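Local structure of glycerol dehydratase (Clostridium butyricum, 1R9D) at residues G345-E350 with S377-N382; G351-N356 with K383-F388. The protein probably works as a B12-independent glycyl-radical lyase that dehydrates glycerol. All coordinates share one frame; numbering follows the deposited sequence.

Contact 1 (G345-E350 with S377-N382)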
ATOM      1  N   GLY A 345     -11.663  22.372  33.781  1.00 22.66           N
ATOM      2  CA  GLY A 345     -10.733  22.814  34.806  1.00 24.11           C
ATOM      3  C   GLY A 345      -9.293  22.526  34.424  1.00 24.91           C
ATOM      4  O   GLY A 345      -9.013  22.110  33.298  1.00 25.26           O
ATOM      5  N   GLY A 346      -8.378  22.732  35.367  1.00 25.12           N
ATOM      6  CA  GLY A 346      -6.976  22.485  35.093  1.00 26.14           C
ATOM      7  C   GLY A 346      -6.211  23.775  34.863  1.00 27.04           C
ATOM      8  O   GLY A 346      -6.698  24.854  35.181  1.00 27.57           O
ATOM      9  N   GLN A 347      -5.009  23.669  34.311  1.00 28.49           N
ATOM     10  CA  GLN A 347      -4.193  24.849  34.055  1.00 28.83           C
ATOM     11  C   GLN A 347      -4.001  25.060  32.562  1.00 29.59           C
ATOM     12  O   GLN A 347      -4.336  24.185  31.759  1.00 29.16           O
ATOM     13  CB  GLN A 347      -2.834  24.705  34.760  1.00 29.95           C
ATOM     14  CG  GLN A 347      -2.069  23.437  34.415  1.00 29.84           C
ATOM     15  CD  GLN A 347      -0.894  23.178  35.353  1.00 29.26           C
ATOM     16  OE1 GLN A 347       0.092  23.916  35.354  1.00 29.89           O
ATOM     17  NE2 GLN A 347      -1.000  22.125  36.158  1.00 26.16           N
ATOM     18  N   ASN A 348      -3.491  26.231  32.184  1.00 29.72           N
ATOM     19  CA  ASN A 348      -3.243  26.513  30.774  1.00 30.80           C
ATOM     20  C   ASN A 348      -1.766  26.280  30.468  1.00 31.85           C
ATOM     21  O   ASN A 348      -1.018  25.811  31.330  1.00 31.29           O
ATOM     22  CB  ASN A 348      -3.642  27.948  30.399  1.00 31.25           C
ATOM     23  CG  ASN A 348      -2.887  29.004  31.191  1.00 31.61           C
ATOM     24  OD1 ASN A 348      -1.748  28.798  31.601  1.00 30.45           O
ATOM     25  ND2 ASN A 348      -3.522  30.158  31.388  1.00 32.45           N
ATOM     26  N   SER A 349      -1.348  26.618  29.251  1.00 32.56           N
ATOM     27  CA  SER A 349       0.035  26.409  28.834  1.00 34.67           C
ATOM     28  C   SER A 349       1.100  27.134  29.647  1.00 34.57           C
ATOM     29  O   SER A 349       2.246  26.683  29.708  1.00 34.54           O
ATOM     30  CB  SER A 349       0.191  26.759  27.354  1.00 36.09           C
ATOM     31  OG  SER A 349      -0.382  25.736  26.552  1.00 41.44           O
ATOM     32  N   GLU A 350       0.742  28.248  30.275  1.00 34.48           N
ATOM     33  CA  GLU A 350       1.724  28.973  31.069  1.00 35.52           C
ATOM     34  C   GLU A 350       1.675  28.591  32.547  1.00 34.40           C
ATOM     35  O   GLU A 350       2.307  29.230  33.388  1.00 34.27           O
ATOM     36  CB  GLU A 350       1.550  30.486  30.877  1.00 39.16           C
ATOM     37  CG  GLU A 350       0.187  31.036  31.236  1.00 43.93           C
ATOM     38  CD  GLU A 350      -0.096  32.362  30.543  1.00 47.23           C
ATOM     39  OE1 GLU A 350       0.812  33.227  30.515  1.00 48.32           O
ATOM     40  OE2 GLU A 350      -1.226  32.542  30.033  1.00 48.05           O
ATOM     41  N   SER A 377     -15.358  14.793  33.393  1.00 23.24           N
ATOM     42  CA  SER A 377     -14.152  14.706  34.205  1.00 23.05           C
ATOM     43  C   SER A 377     -13.659  16.083  34.617  1.00 22.42           C
ATOM     44  O   SER A 377     -14.054  17.092  34.038  1.00 21.86           O
ATOM     45  CB  SER A 377     -13.054  14.018  33.392  1.00 23.27           C
ATOM     46  OG  SER A 377     -13.476  12.750  32.925  1.00 26.50           O
ATOM     47  N   VAL A 378     -12.788  16.126  35.623  1.00 22.16           N
ATOM     48  CA  VAL A 378     -12.221  17.388  36.065  1.00 21.44           C
ATOM     49  C   VAL A 378     -10.721  17.208  36.311  1.00 21.87           C
ATOM     50  O   VAL A 378     -10.274  16.151  36.757  1.00 22.71           O
ATOM     51  CB  VAL A 378     -12.879  17.918  37.376  1.00 22.43           C
ATOM     52  CG1 VAL A 378     -14.388  18.104  37.176  1.00 21.48           C
ATOM     53  CG2 VAL A 378     -12.601  16.967  38.532  1.00 22.56           C
ATOM     54  N   ARG A 379      -9.946  18.229  35.983  1.00 22.12           N
ATOM     55  CA  ARG A 379      -8.507  18.186  36.213  1.00 21.93           C
ATOM     56  C   ARG A 379      -8.271  18.881  37.544  1.00 22.60           C
ATOM     57  O   ARG A 379      -8.920  19.881  37.849  1.00 23.79           O
ATOM     58  CB  ARG A 379      -7.758  18.914  35.094  1.00 21.61           C
ATOM     59  CG  ARG A 379      -7.589  18.082  33.836  1.00 22.90           C
ATOM     60  CD  ARG A 379      -6.901  18.860  32.724  1.00 22.91           C
ATOM     61  NE  ARG A 379      -5.679  19.506  33.193  1.00 22.25           N
ATOM     62  CZ  ARG A 379      -4.824  20.143  32.402  1.00 22.92           C
ATOM     63  NH1 ARG A 379      -5.054  20.209  31.096  1.00 22.88           N
ATOM     64  NH2 ARG A 379      -3.748  20.732  32.920  1.00 22.75           N
ATOM     65  N   ILE A 380      -7.347  18.347  38.336  1.00 22.29           N
ATOM     66  CA  ILE A 380      -7.026  18.904  39.644  1.00 22.68           C
ATOM     67  C   ILE A 380      -5.520  19.135  39.719  1.00 22.45           C
ATOM     68  O   ILE A 380      -4.748  18.303  39.259  1.00 22.52           O
ATOM     69  CB  ILE A 380      -7.422  17.913  40.775  1.00 23.24           C
ATOM     70  CG1 ILE A 380      -8.931  17.644  40.737  1.00 23.61           C
ATOM     71  CG2 ILE A 380      -6.992  18.452  42.135  1.00 23.15           C
ATOM     72  CD1 ILE A 380      -9.791  18.871  40.991  1.00 24.91           C
ATOM     73  N   TRP A 381      -5.107  20.274  40.262  1.00 23.31           N
ATOM     74  CA  TRP A 381      -3.686  20.549  40.417  1.00 24.64           C
ATOM     75  C   TRP A 381      -3.449  21.318  41.713  1.00 25.66           C
ATOM     76  O   TRP A 381      -4.400  21.618  42.436  1.00 25.48           O
ATOM     77  CB  TRP A 381      -3.118  21.295  39.196  1.00 25.29           C
ATOM     78  CG  TRP A 381      -3.570  22.705  39.000  1.00 26.83           C
ATOM     79  CD1 TRP A 381      -4.843  23.142  38.751  1.00 27.68           C
ATOM     80  CD2 TRP A 381      -2.730  23.864  38.950  1.00 28.11           C
ATOM     81  NE1 TRP A 381      -4.843  24.506  38.541  1.00 28.42           N
ATOM     82  CE2 TRP A 381      -3.558  24.971  38.658  1.00 28.66           C
ATOM     83  CE3 TRP A 381      -1.355  24.072  39.121  1.00 27.63           C
ATOM     84  CZ2 TRP A 381      -3.055  26.270  38.533  1.00 30.02           C
ATOM     85  CZ3 TRP A 381      -0.852  25.366  38.996  1.00 30.22           C
ATOM     86  CH2 TRP A 381      -1.703  26.448  38.704  1.00 29.68           C
ATOM     87  N   ASN A 382      -2.192  21.618  42.026  1.00 25.85           N
ATOM     88  CA  ASN A 382      -1.883  22.315  43.274  1.00 27.21           C
ATOM     89  C   ASN A 382      -2.662  23.602  43.525  1.00 28.06           C
ATOM     90  O   ASN A 382      -2.987  23.914  44.672  1.00 28.47           O
ATOM     91  CB  ASN A 382      -0.380  22.613  43.374  1.00 27.19           C
ATOM     92  CG  ASN A 382       0.438  21.392  43.772  1.00 28.06           C
ATOM     93  OD1 ASN A 382       1.621  21.506  44.115  1.00 28.45           O
ATOM     94  ND2 ASN A 382      -0.180  20.220  43.721  1.00 25.03           N
TER
HETATM   95  O   HOH W   1      -8.310  22.261  38.683  1.00 31.58           O

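Contact 2 (G351-N356 with K383-F388)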
ATOM      1  N   GLY A 351       0.926  27.536  32.859  1.00 32.78           N
ATOM      2  CA  GLY A 351       0.839  27.076  34.233  1.00 31.66           C
ATOM      3  C   GLY A 351      -0.038  27.882  35.173  1.00 31.44           C
ATOM      4  O   GLY A 351       0.240  27.944  36.375  1.00 31.67           O
ATOM      5  N   LYS A 352      -1.086  28.504  34.638  1.00 30.84           N
ATOM      6  CA  LYS A 352      -2.021  29.281  35.453  1.00 30.95           C
ATOM      7  C   LYS A 352      -3.379  28.582  35.422  1.00 30.47           C
ATOM      8  O   LYS A 352      -3.690  27.866  34.471  1.00 28.49           O
ATOM      9  CB  LYS A 352      -2.180  30.702  34.911  1.00 33.37           C
ATOM     10  CG  LYS A 352      -0.907  31.528  34.875  1.00 35.84           C
ATOM     11  CD  LYS A 352      -1.249  33.000  34.694  1.00 38.83           C
ATOM     12  CE  LYS A 352      -0.011  33.843  34.438  1.00 40.88           C
ATOM     13  NZ  LYS A 352       0.583  33.531  33.109  1.00 42.26           N
ATOM     14  N   ASP A 353      -4.196  28.796  36.448  1.00 29.60           N
ATOM     15  CA  ASP A 353      -5.500  28.147  36.488  1.00 29.37           C
ATOM     16  C   ASP A 353      -6.360  28.566  35.302  1.00 29.17           C
ATOM     17  O   ASP A 353      -6.335  29.722  34.892  1.00 30.08           O
ATOM     18  CB  ASP A 353      -6.238  28.469  37.781  1.00 29.36           C
ATOM     19  CG  ASP A 353      -7.421  27.561  37.996  1.00 30.00           C
ATOM     20  OD1 ASP A 353      -7.206  26.341  38.177  1.00 29.53           O
ATOM     21  OD2 ASP A 353      -8.566  28.056  37.965  1.00 30.39           O
ATOM     22  N   ALA A 354      -7.134  27.625  34.772  1.00 28.77           N
ATOM     23  CA  ALA A 354      -7.981  27.900  33.613  1.00 29.01           C
ATOM     24  C   ALA A 354      -9.480  27.716  33.842  1.00 28.85           C
ATOM     25  O   ALA A 354     -10.240  27.596  32.882  1.00 29.37           O
ATOM     26  CB  ALA A 354      -7.532  27.034  32.439  1.00 28.15           C
ATOM     27  N   THR A 355      -9.909  27.689  35.098  1.00 29.03           N
ATOM     28  CA  THR A 355     -11.332  27.532  35.401  1.00 29.78           C
ATOM     29  C   THR A 355     -12.117  28.710  34.818  1.00 30.08           C
ATOM     30  O   THR A 355     -11.672  29.855  34.901  1.00 30.08           O
ATOM     31  CB  THR A 355     -11.593  27.519  36.925  1.00 30.74           C
ATOM     32  OG1 THR A 355     -10.702  26.598  37.565  1.00 31.71           O
ATOM     33  CG2 THR A 355     -13.025  27.091  37.213  1.00 31.43           C
ATOM     34  N   ASN A 356     -13.275  28.431  34.223  1.00 29.73           N
ATOM     35  CA  ASN A 356     -14.112  29.495  33.674  1.00 29.77           C
ATOM     36  C   ASN A 356     -15.600  29.176  33.810  1.00 30.24           C
ATOM     37  O   ASN A 356     -15.977  28.113  34.309  1.00 29.32           O
ATOM     38  CB  ASN A 356     -13.749  29.805  32.208  1.00 28.81           C
ATOM     39  CG  ASN A 356     -13.985  28.637  31.267  1.00 29.53           C
ATOM     40  OD1 ASN A 356     -15.053  28.024  31.267  1.00 29.58           O
ATOM     41  ND2 ASN A 356     -12.991  28.341  30.436  1.00 29.32           N
ATOM     42  N   LYS A 383      -2.967  24.344  42.463  1.00 28.30           N
ATOM     43  CA  LYS A 383      -3.684  25.601  42.613  1.00 29.38           C
ATOM     44  C   LYS A 383      -5.155  25.588  42.205  1.00 28.44           C
ATOM     45  O   LYS A 383      -5.720  26.633  41.886  1.00 28.32           O
ATOM     46  CB  LYS A 383      -2.949  26.714  41.860  1.00 30.95           C
ATOM     47  CG  LYS A 383      -1.577  27.044  42.442  1.00 34.76           C
ATOM     48  CD  LYS A 383      -0.903  28.166  41.668  1.00 36.23           C
ATOM     49  CE  LYS A 383      -0.474  29.288  42.599  1.00 39.89           C
ATOM     50  NZ  LYS A 383      -1.623  29.893  43.334  1.00 40.53           N
ATOM     51  N   THR A 384      -5.774  24.414  42.212  1.00 27.64           N
ATOM     52  CA  THR A 384      -7.194  24.311  41.879  1.00 27.75           C
ATOM     53  C   THR A 384      -7.968  25.154  42.891  1.00 28.13           C
ATOM     54  O   THR A 384      -7.742  25.037  44.093  1.00 28.11           O
ATOM     55  CB  THR A 384      -7.687  22.852  41.988  1.00 26.80           C
ATOM     56  OG1 THR A 384      -7.074  22.068  40.959  1.00 26.74           O
ATOM     57  CG2 THR A 384      -9.210  22.781  41.863  1.00 27.36           C
ATOM     58  N   PRO A 385      -8.879  26.022  42.420  1.00 28.50           N
ATOM     59  CA  PRO A 385      -9.654  26.854  43.352  1.00 29.31           C
ATOM     60  C   PRO A 385     -10.490  25.958  44.264  1.00 29.36           C
ATOM     61  O   PRO A 385     -11.069  24.977  43.802  1.00 28.97           O
ATOM     62  CB  PRO A 385     -10.532  27.693  42.422  1.00 29.50           C
ATOM     63  CG  PRO A 385      -9.724  27.773  41.157  1.00 29.24           C
ATOM     64  CD  PRO A 385      -9.191  26.364  41.022  1.00 28.76           C
ATOM     65  N   ASP A 386     -10.557  26.285  45.553  1.00 31.19           N
ATOM     66  CA  ASP A 386     -11.332  25.473  46.486  1.00 32.26           C
ATOM     67  C   ASP A 386     -12.785  25.329  46.055  1.00 32.20           C
ATOM     68  O   ASP A 386     -13.362  24.247  46.144  1.00 31.26           O
ATOM     69  CB  ASP A 386     -11.291  26.065  47.900  1.00 35.38           C
ATOM     70  CG  ASP A 386      -9.901  26.037  48.508  1.00 37.52           C
ATOM     71  OD1 ASP A 386      -9.150  25.073  48.244  1.00 39.18           O
ATOM     72  OD2 ASP A 386      -9.563  26.974  49.264  1.00 40.23           O
ATOM     73  N   GLU A 387     -13.378  26.419  45.582  1.00 32.80           N
ATOM     74  CA  GLU A 387     -14.771  26.390  45.156  1.00 33.45           C
ATOM     75  C   GLU A 387     -15.009  25.408  44.010  1.00 32.11           C
ATOM     76  O   GLU A 387     -16.091  24.832  43.894  1.00 31.05           O
ATOM     77  CB  GLU A 387     -15.227  27.791  44.735  1.00 36.07           C
ATOM     78  CG  GLU A 387     -14.401  28.397  43.614  1.00 39.39           C
ATOM     79  CD  GLU A 387     -13.299  29.318  44.111  1.00 41.52           C
ATOM     80  OE1 GLU A 387     -12.672  29.020  45.157  1.00 40.31           O
ATOM     81  OE2 GLU A 387     -13.055  30.343  43.433  1.00 43.15           O
ATOM     82  N   PHE A 388     -13.999  25.219  43.161  1.00 30.86           N
ATOM     83  CA  PHE A 388     -14.126  24.306  42.031  1.00 29.86           C
ATOM     84  C   PHE A 388     -14.145  22.857  42.513  1.00 28.90           C
ATOM     85  O   PHE A 388     -15.013  22.076  42.132  1.00 27.03           O
ATOM     86  CB  PHE A 388     -12.971  24.513  41.042  1.00 29.72           C
ATOM     87  CG  PHE A 388     -13.038  23.617  39.832  1.00 29.78           C
ATOM     88  CD1 PHE A 388     -14.069  23.750  38.905  1.00 29.54           C
ATOM     89  CD2 PHE A 388     -12.067  22.642  39.617  1.00 30.43           C
ATOM     90  CE1 PHE A 388     -14.131  22.925  37.779  1.00 30.28           C
ATOM     91  CE2 PHE A 388     -12.119  21.812  38.495  1.00 30.35           C
ATOM     92  CZ  PHE A 388     -13.154  21.953  37.573  1.00 30.94           C
TER

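Contact 1 (G345-E350 with S377-N382)
The indole of W381 carries the side chain of Q347 over one face. Q347 CB stands 4.1 Å from the centroid of the six-membered ring and 17° off its normal, a CH-pi contact. The carboxamide continues across the same face, tilted 34° to the ring, with Q347 NE2 3.6 Å from W381 CE3, though its main polar partner is D408, outside the segments. At the indole edge, in plane, lies a water. The guanidinium of R379 is a second flat group, one face of which receives Q347 N and G346 C. There R379 NH2 lies 3.5 Å from Q347 N; both are donors, so this is packing without a bond, and the same D408 takes the charge in a salt bridge. The loop leaving strand 341-344, which begins a beta-alpha-beta crossover through helix 357-369, packs on the end of the adjacent parallel strand 375-380 and on W381 just past it, consistent with the barrel of the pyruvate formate lyase family. No hydrogen bond spans the segments, but the water donates to R379 O at 2.6 Å and accepts a weak bond from G346 N. Positive phi at G345 and G346 suits glycine, and the bare G346 CA lets R379 CB approach to 3.7 Å. Q347 CG sits between backbone N and carbonyl carbon (chi1 55°), raising the amide against the indole, whose NE1 is hydrogen-bonded to D353 OD1.

Contact 2 (G351-N356 with K383-F388)
Van der Waals packing brings the carboxylate of D353 against the pyrrolidine ring of P385, the two side chains approaching from opposite directions. D353 OD2 lies 3.4 Å from P385 CG, while D353 OD1 is 3.5 Å from P385 CD. A chi1 of -166° turns the D353 carboxylate away from its own N, toward P385. T355 flanks the same ring, its OG1 3.8 Å from P385 CD as the two side chains slide past each other. Its methyl makes the remaining apolar touch, T355 CG2 to F388 CD1 at 3.9 Å, and T355 OG1 lies over a face of that phenyl ring, which has T384 CG2 in plane at its edge.

P385, at the N-cap position of helix 386-397, faces D353 and T355, so the lead-in of helix 357-369 packs on the start of the next helix of the alpha/beta fold.

No hydrogen bond crosses between the two segments. Within 351-356, D353 opens an Asx turn: its OD2 accepts from T355 N at 3.2 Å, well above the carboxylate plane. T355 OG1 donates to D353 OD2 over 2.6 Å, arriving on the syn side and only 16° out of plane. These two bonds to OD2, with one from W381 NE1 to OD1, limit the rotation of the carboxylate. The turn leads directly into helix 357-369, with N356 at the N-cap, its OD1 weakly bonded to V358 N.

Overall arrangement
Both contacts pair the loop between strand 341-344 and helix 357-369 with the chain running from strand 375-380 into helix 386-397, and their centres are about 7 Å apart. Contact 1 is the buried one, at the strand end, where flat groups pack on backbone and a charged arginine is answered by an acid beyond the segments. Contact 2 is smaller, partly buried and nearer the periphery; an aspartate and a threonine pack on a proline, the aspartate also heading the Asx turn. Neither has a direct hydrogen bond between its own segments. A probable bond from W381 NE1 to D353 OD1 joins the two contacts, and G346 O probably accepts from A354 N at 2.8 Å, folding the loop back on itself.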